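Local coordinates for hypothetical protein VC1899 (Vibrio cholerae, PDB 1XMX) that is of unknown function but carries a Card1-like endonuclease domain of the PDDEXK clan and may bind nucleic acid, at residues E252-E255 and T256-S260; K369-K372 and T373-Q377. All blocks are in the same frame, centred on the assembly; numbering follows the deposited sequence.

Contact 1: E252-E255 and T256-S260; sequences EWLE and TLVHS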
ATOM      1  N   GLU A 252      11.223 -16.423   2.614  1.00 24.19           N
ATOM      2  CA  GLU A 252      10.008 -15.725   3.074  1.00 22.85           C
ATOM      3  C   GLU A 252      10.069 -15.324   4.529  1.00 20.78           C
ATOM      4  O   GLU A 252       9.174 -14.645   4.992  1.00 19.76           O
ATOM      5  CB  GLU A 252       8.778 -16.587   2.871  1.00 26.31           C
ATOM      6  CG  GLU A 252       8.630 -17.103   1.457  1.00 30.33           C
ATOM      7  CD  GLU A 252       7.171 -17.237   1.098  1.00 33.97           C
ATOM      8  OE1 GLU A 252       6.345 -16.966   2.011  1.00 34.37           O
ATOM      9  OE2 GLU A 252       6.859 -17.613  -0.076  1.00 36.16           O
ATOM     10  N   TRP A 253      11.115 -15.754   5.258  1.00 19.94           N
ATOM     11  CA  TRP A 253      11.306 -15.318   6.639  1.00 18.06           C
ATOM     12  C   TRP A 253      11.329 -13.773   6.817  1.00 17.79           C
ATOM     13  O   TRP A 253      10.888 -13.244   7.841  1.00 19.57           O
ATOM     14  CB  TRP A 253      12.581 -15.936   7.241  1.00 15.85           C
ATOM     15  CG  TRP A 253      13.845 -15.418   6.676  1.00 15.84           C
ATOM     16  CD1 TRP A 253      14.523 -15.936   5.627  1.00 16.00           C
ATOM     17  CD2 TRP A 253      14.601 -14.261   7.115  1.00 15.76           C
ATOM     18  NE1 TRP A 253      15.644 -15.196   5.381  1.00 16.60           N
ATOM     19  CE2 TRP A 253      15.718 -14.160   6.268  1.00 15.69           C
ATOM     20  CE3 TRP A 253      14.449 -13.329   8.153  1.00 15.76           C
ATOM     21  CZ2 TRP A 253      16.684 -13.190   6.425  1.00 16.28           C
ATOM     22  CZ3 TRP A 253      15.401 -12.333   8.293  1.00 15.11           C
ATOM     23  CH2 TRP A 253      16.502 -12.271   7.447  1.00 15.27           C
ATOM     24  N   LEU A 254      11.885 -13.060   5.843  1.00 18.77           N
ATOM     25  CA  LEU A 254      12.146 -11.631   6.003  1.00 18.97           C
ATOM     26  C   LEU A 254      10.861 -10.843   5.812  1.00 18.65           C
ATOM     27  O   LEU A 254      10.619  -9.854   6.495  1.00 21.10           O
ATOM     28  CB  LEU A 254      13.192 -11.173   4.996  1.00 17.27           C
ATOM     29  CG  LEU A 254      13.458  -9.670   5.056  1.00 17.70           C
ATOM     30  CD1 LEU A 254      13.998  -9.170   6.429  1.00 15.48           C
ATOM     31  CD2 LEU A 254      14.430  -9.320   3.945  1.00 19.17           C
ATOM     32  N   GLU A 255      10.024 -11.273   4.887  1.00 17.78           N
ATOM     33  CA  GLU A 255       8.735 -10.576   4.659  1.00 19.98           C
ATOM     34  C   GLU A 255       7.761 -10.925   5.806  1.00 18.68           C
ATOM     35  O   GLU A 255       6.928 -10.129   6.173  1.00 18.89           O
ATOM     36  CB  GLU A 255       8.143 -10.929   3.298  1.00 18.52           C
ATOM     37  CG  GLU A 255       7.967 -12.460   3.078  1.00 22.61           C
ATOM     38  CD  GLU A 255       7.537 -12.813   1.662  1.00 24.32           C
ATOM     39  OE1 GLU A 255       7.689 -11.990   0.734  1.00 29.72           O
ATOM     40  OE2 GLU A 255       7.061 -13.923   1.438  1.00 27.50           O
ATOM     41  N   THR A 256       7.815 -12.154   6.284  1.00 17.84           N
ATOM     42  CA  THR A 256       7.056 -12.567   7.447  1.00 18.55           C
ATOM     43  C   THR A 256       7.393 -11.754   8.695  1.00 17.16           C
ATOM     44  O   THR A 256       6.487 -11.363   9.428  1.00 18.44           O
ATOM     45  CB  THR A 256       7.342 -14.058   7.758  1.00 20.11           C
ATOM     46  OG1 THR A 256       6.948 -14.850   6.634  1.00 21.05           O
ATOM     47  CG2 THR A 256       6.513 -14.512   8.950  1.00 21.84           C
ATOM     48  N   LEU A 257       8.695 -11.554   8.950  1.00 15.67           N
ATOM     49  CA  LEU A 257       9.218 -10.697  10.020  1.00 16.22           C
ATOM     50  C   LEU A 257       8.750  -9.228   9.836  1.00 16.01           C
ATOM     51  O   LEU A 257       8.286  -8.573  10.785  1.00 14.17           O
ATOM     52  CB  LEU A 257      10.757 -10.751  10.041  1.00 17.17           C
ATOM     53  CG  LEU A 257      11.413  -9.720  10.981  1.00 19.26           C
ATOM     54  CD1 LEU A 257      11.191 -10.015  12.464  1.00 16.29           C
ATOM     55  CD2 LEU A 257      12.890  -9.618  10.626  1.00 19.22           C
ATOM     56  N   VAL A 258       8.866  -8.712   8.613  1.00 16.69           N
ATOM     57  CA  VAL A 258       8.436  -7.354   8.377  1.00 16.47           C
ATOM     58  C   VAL A 258       6.920  -7.228   8.600  1.00 17.89           C
ATOM     59  O   VAL A 258       6.458  -6.284   9.227  1.00 20.08           O
ATOM     60  CB  VAL A 258       8.763  -6.850   6.975  1.00 16.90           C
ATOM     61  CG1 VAL A 258       8.062  -5.454   6.754  1.00 13.71           C
ATOM     62  CG2 VAL A 258      10.311  -6.804   6.769  1.00 15.46           C
ATOM     63  N   HIS A 259       6.146  -8.168   8.099  1.00 16.33           N
ATOM     64  CA  HIS A 259       4.726  -8.124   8.346  1.00 18.00           C
ATOM     65  C   HIS A 259       4.399  -8.177   9.850  1.00 18.10           C
ATOM     66  O   HIS A 259       3.558  -7.432  10.347  1.00 17.66           O
ATOM     67  CB  HIS A 259       4.050  -9.241   7.589  1.00 19.59           C
ATOM     68  CG  HIS A 259       2.577  -9.320   7.807  1.00 20.67           C
ATOM     69  ND1 HIS A 259       1.693  -8.375   7.308  1.00 21.62           N
ATOM     70  CD2 HIS A 259       1.828 -10.240   8.462  1.00 19.94           C
ATOM     71  CE1 HIS A 259       0.460  -8.727   7.628  1.00 21.09           C
ATOM     72  NE2 HIS A 259       0.516  -9.852   8.327  1.00 22.65           N
ATOM     73  N   SER A 260       5.058  -9.080  10.551  1.00 17.90           N
ATOM     74  CA  SER A 260       4.863  -9.240  11.979  1.00 18.26           C
ATOM     75  C   SER A 260       5.257  -7.981  12.773  1.00 20.05           C
ATOM     76  O   SER A 260       4.657  -7.692  13.786  1.00 21.03           O
ATOM     77  CB  SER A 260       5.673 -10.434  12.456  1.00 18.25           C
ATOM     78  OG  SER A 260       5.023 -11.642  12.072  1.00 17.91           O
TER
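Thr256 grips the carbonyl of Glu252 twice, one helical turn back. Its backbone N bonds to Glu252 O at 3.1 Å, and its hydroxyl OG1 donates to the same oxygen over 2.8 Å. The two donors arrive from opposite faces of the carbonyl plane, OG1 standing 38° out of it; a chi1 of -60° folds the hydroxyl back beside its own N. This polar side of the helix is the looser one: Glu252, Thr256 and His259 are partly exposed, and a formate, probably from the crystallisation liquor, lies near the Thr256 side chain. The apolar side is buried. Here Leu254 CD1 stands 4.4 Å from Val258 CG2, and Leu257 CD2 approaches both Leu254 CD1 and the Trp253 ring, which it meets obliquely at CZ3. Val258 CG2 also presses on Leu254 O at 3.1 Å, beside the regular bond from Val258 N to that oxygen. Glu255, buried as well, sends OE2 to Asn278 ND2. Trp253 stacks edge-to-face with Trp177 and with Phe344, Leu254 and Val258 rest on strand 303-310, Leu257 packs on helix 164-179, and Leu257 and Val258 also meet Leu371 of helix 371-380.

Contact 2: K369-K372 and T373-Q377; sequences KDLK and THLTQ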
ATOM      1  N   LYS A 369      18.849  -4.790  12.403  1.00 21.80           N
ATOM      2  CA  LYS A 369      18.756  -4.964  13.860  1.00 26.84           C
ATOM      3  C   LYS A 369      17.896  -3.857  14.515  1.00 27.26           C
ATOM      4  O   LYS A 369      17.465  -3.998  15.644  1.00 27.98           O
ATOM      5  CB  LYS A 369      20.135  -5.101  14.524  1.00 29.61           C
ATOM      6  CG  LYS A 369      21.101  -4.009  14.188  1.00 34.36           C
ATOM      7  CD  LYS A 369      22.385  -4.615  13.495  1.00 39.07           C
ATOM      8  CE  LYS A 369      23.335  -5.322  14.490  1.00 39.83           C
ATOM      9  NZ  LYS A 369      23.794  -6.679  13.984  1.00 39.51           N
ATOM     10  N   ASP A 370      17.607  -2.781  13.784  1.00 26.13           N
ATOM     11  CA  ASP A 370      16.632  -1.800  14.247  1.00 24.08           C
ATOM     12  C   ASP A 370      15.389  -1.719  13.347  1.00 22.53           C
ATOM     13  O   ASP A 370      14.896  -0.658  13.050  1.00 22.32           O
ATOM     14  CB  ASP A 370      17.332  -0.494  14.340  1.00 25.76           C
ATOM     15  CG  ASP A 370      18.425  -0.535  15.372  1.00 29.14           C
ATOM     16  OD1 ASP A 370      18.117  -0.737  16.566  1.00 30.77           O
ATOM     17  OD2 ASP A 370      19.598  -0.409  14.995  1.00 30.52           O
ATOM     18  N   LEU A 371      14.926  -2.867  12.882  1.00 21.05           N
ATOM     19  CA  LEU A 371      13.892  -2.908  11.852  1.00 20.96           C
ATOM     20  C   LEU A 371      12.687  -2.149  12.394  1.00 20.51           C
ATOM     21  O   LEU A 371      12.093  -1.346  11.719  1.00 21.62           O
ATOM     22  CB  LEU A 371      13.514  -4.366  11.522  1.00 16.63           C
ATOM     23  CG  LEU A 371      12.384  -4.665  10.518  1.00 18.52           C
ATOM     24  CD1 LEU A 371      12.609  -4.015   9.112  1.00 18.84           C
ATOM     25  CD2 LEU A 371      12.125  -6.135  10.379  1.00 18.89           C
ATOM     26  N   LYS A 372      12.342  -2.401  13.641  1.00 20.74           N
ATOM     27  CA  LYS A 372      11.076  -1.917  14.139  1.00 20.03           C
ATOM     28  C   LYS A 372      11.097  -0.376  14.262  1.00 20.17           C
ATOM     29  O   LYS A 372      10.132   0.277  13.928  1.00 20.06           O
ATOM     30  CB  LYS A 372      10.700  -2.616  15.449  1.00 19.57           C
ATOM     31  CG  LYS A 372       9.428  -2.026  16.083  1.00 22.75           C
ATOM     32  CD  LYS A 372       8.828  -3.037  17.018  1.00 26.27           C
ATOM     33  CE  LYS A 372       8.632  -2.462  18.404  1.00 29.30           C
ATOM     34  NZ  LYS A 372       7.314  -1.739  18.401  1.00 31.61           N
ATOM     35  N   THR A 373      12.210   0.180  14.705  1.00 19.82           N
ATOM     36  CA  THR A 373      12.406   1.617  14.779  1.00 21.86           C
ATOM     37  C   THR A 373      12.425   2.322  13.408  1.00 22.65           C
ATOM     38  O   THR A 373      11.776   3.363  13.223  1.00 21.75           O
ATOM     39  CB  THR A 373      13.675   1.924  15.572  1.00 23.36           C
ATOM     40  OG1 THR A 373      13.422   1.552  16.926  1.00 26.48           O
ATOM     41  CG2 THR A 373      14.038   3.360  15.524  1.00 22.42           C
ATOM     42  N   HIS A 374      13.153   1.756  12.451  1.00 21.45           N
ATOM     43  CA  HIS A 374      13.212   2.343  11.108  1.00 19.12           C
ATOM     44  C   HIS A 374      11.861   2.264  10.421  1.00 16.75           C
ATOM     45  O   HIS A 374      11.485   3.175   9.723  1.00 18.68           O
ATOM     46  CB  HIS A 374      14.281   1.685  10.259  1.00 20.17           C
ATOM     47  CG  HIS A 374      15.665   1.854  10.788  1.00 22.69           C
ATOM     48  ND1 HIS A 374      16.268   3.082  10.917  1.00 24.55           N
ATOM     49  CD2 HIS A 374      16.582   0.945  11.207  1.00 23.16           C
ATOM     50  CE1 HIS A 374      17.498   2.929  11.386  1.00 24.79           C
ATOM     51  NE2 HIS A 374      17.713   1.644  11.565  1.00 22.51           N
ATOM     52  N   LEU A 375      11.112   1.199  10.639  1.00 16.76           N
ATOM     53  CA  LEU A 375       9.785   1.104  10.095  1.00 16.60           C
ATOM     54  C   LEU A 375       8.842   2.130  10.742  1.00 18.65           C
ATOM     55  O   LEU A 375       8.000   2.726  10.072  1.00 21.06           O
ATOM     56  CB  LEU A 375       9.259  -0.317  10.267  1.00 15.10           C
ATOM     57  CG  LEU A 375       9.687  -1.457   9.288  1.00 15.58           C
ATOM     58  CD1 LEU A 375       8.957  -2.728   9.554  1.00 11.08           C
ATOM     59  CD2 LEU A 375       9.415  -1.017   7.833  1.00 14.21           C
ATOM     60  N   THR A 376       8.973   2.314  12.051  1.00 18.56           N
ATOM     61  CA  THR A 376       8.195   3.303  12.794  1.00 19.98           C
ATOM     62  C   THR A 376       8.495   4.676  12.242  1.00 19.05           C
ATOM     63  O   THR A 376       7.605   5.419  11.920  1.00 22.72           O
ATOM     64  CB  THR A 376       8.504   3.243  14.342  1.00 19.74           C
ATOM     65  OG1 THR A 376       8.297   1.912  14.831  1.00 19.42           O
ATOM     66  CG2 THR A 376       7.532   4.174  15.137  1.00 19.89           C
ATOM     67  N   GLN A 377       9.755   5.008  12.105  1.00 19.06           N
ATOM     68  CA  GLN A 377      10.110   6.278  11.534  1.00 19.57           C
ATOM     69  C   GLN A 377       9.459   6.499  10.175  1.00 19.09           C
ATOM     70  O   GLN A 377       8.915   7.590   9.933  1.00 19.74           O
ATOM     71  CB  GLN A 377      11.618   6.411  11.453  1.00 19.12           C
ATOM     72  CG  GLN A 377      12.234   6.387  12.863  1.00 22.84           C
ATOM     73  CD  GLN A 377      13.759   6.336  12.869  1.00 24.03           C
ATOM     74  OE1 GLN A 377      14.403   5.906  11.896  1.00 25.60           O
ATOM     75  NE2 GLN A 377      14.335   6.698  13.980  1.00 23.29           N
TER
HETATM   76  O   HOH W   1      20.144   1.241  12.587  1.00 28.31           O
HETATM   77  O   HOH W   2       6.864   1.373  17.443  1.00 30.14           O
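Asp370 and His374 meet at the start of helix 371-380, where Asp370 occupies the N-cap position without a capping bond from its carboxylate. Thr373, first in 373-377, lies on the exposed side, and its carbonyl O accepts the backbone N-H of Gln377. His374 N then donates almost straight to Asp370 O, with an N-H...O angle of 174°. With CG turned beside the backbone N (chi1 -63°), its ring swings back over the first turn, bringing CD2 to 3.0 Å from Asp370 O and NE2 to 3.5 Å from Asp370 CB. A water in the ring plane, 2.7 Å from His374 NE2, donates a hydrogen bond to Asp370 OD2, bridging the two side chains. Leu375 lies on the buried side, alongside Leu371 and pointing the same way, its CG 3.9 Å from Leu371 CD1. Thr376 is partly exposed: both its N and OG1 bond to Lys372 O, the hydroxyl at 2.6 Å, and a second water donates to OG1 while accepting a weak bond from Lys372 NZ. The two leucines face strand 361-363 and helix 243-266, Asp370, Lys372 and Thr373 are exposed, and His374 and Thr376 lie at the border: an amphipathic helix of the Card1-like endonuclease domain.

In the fold
Contact 1 comes first along the chain, in the middle of helix 243-266, and contact 2 follows more than a hundred residues later at the start of helix 371-380. Their centres are nonetheless only about 13 Å apart, and the two helices touch. Leu257 CD2 lies 3.6 Å from Leu371 CD2, and Val258 CG1 lies 4.0 Å from Leu375 CD1. Between them in sequence run the strands from 272-276 to 361-363 that build much of the domain's mixed sheet. Both helices pack on that mixed sheet, so their apolar faces join early and late parts of the Card1-like endonuclease domain in one shared core.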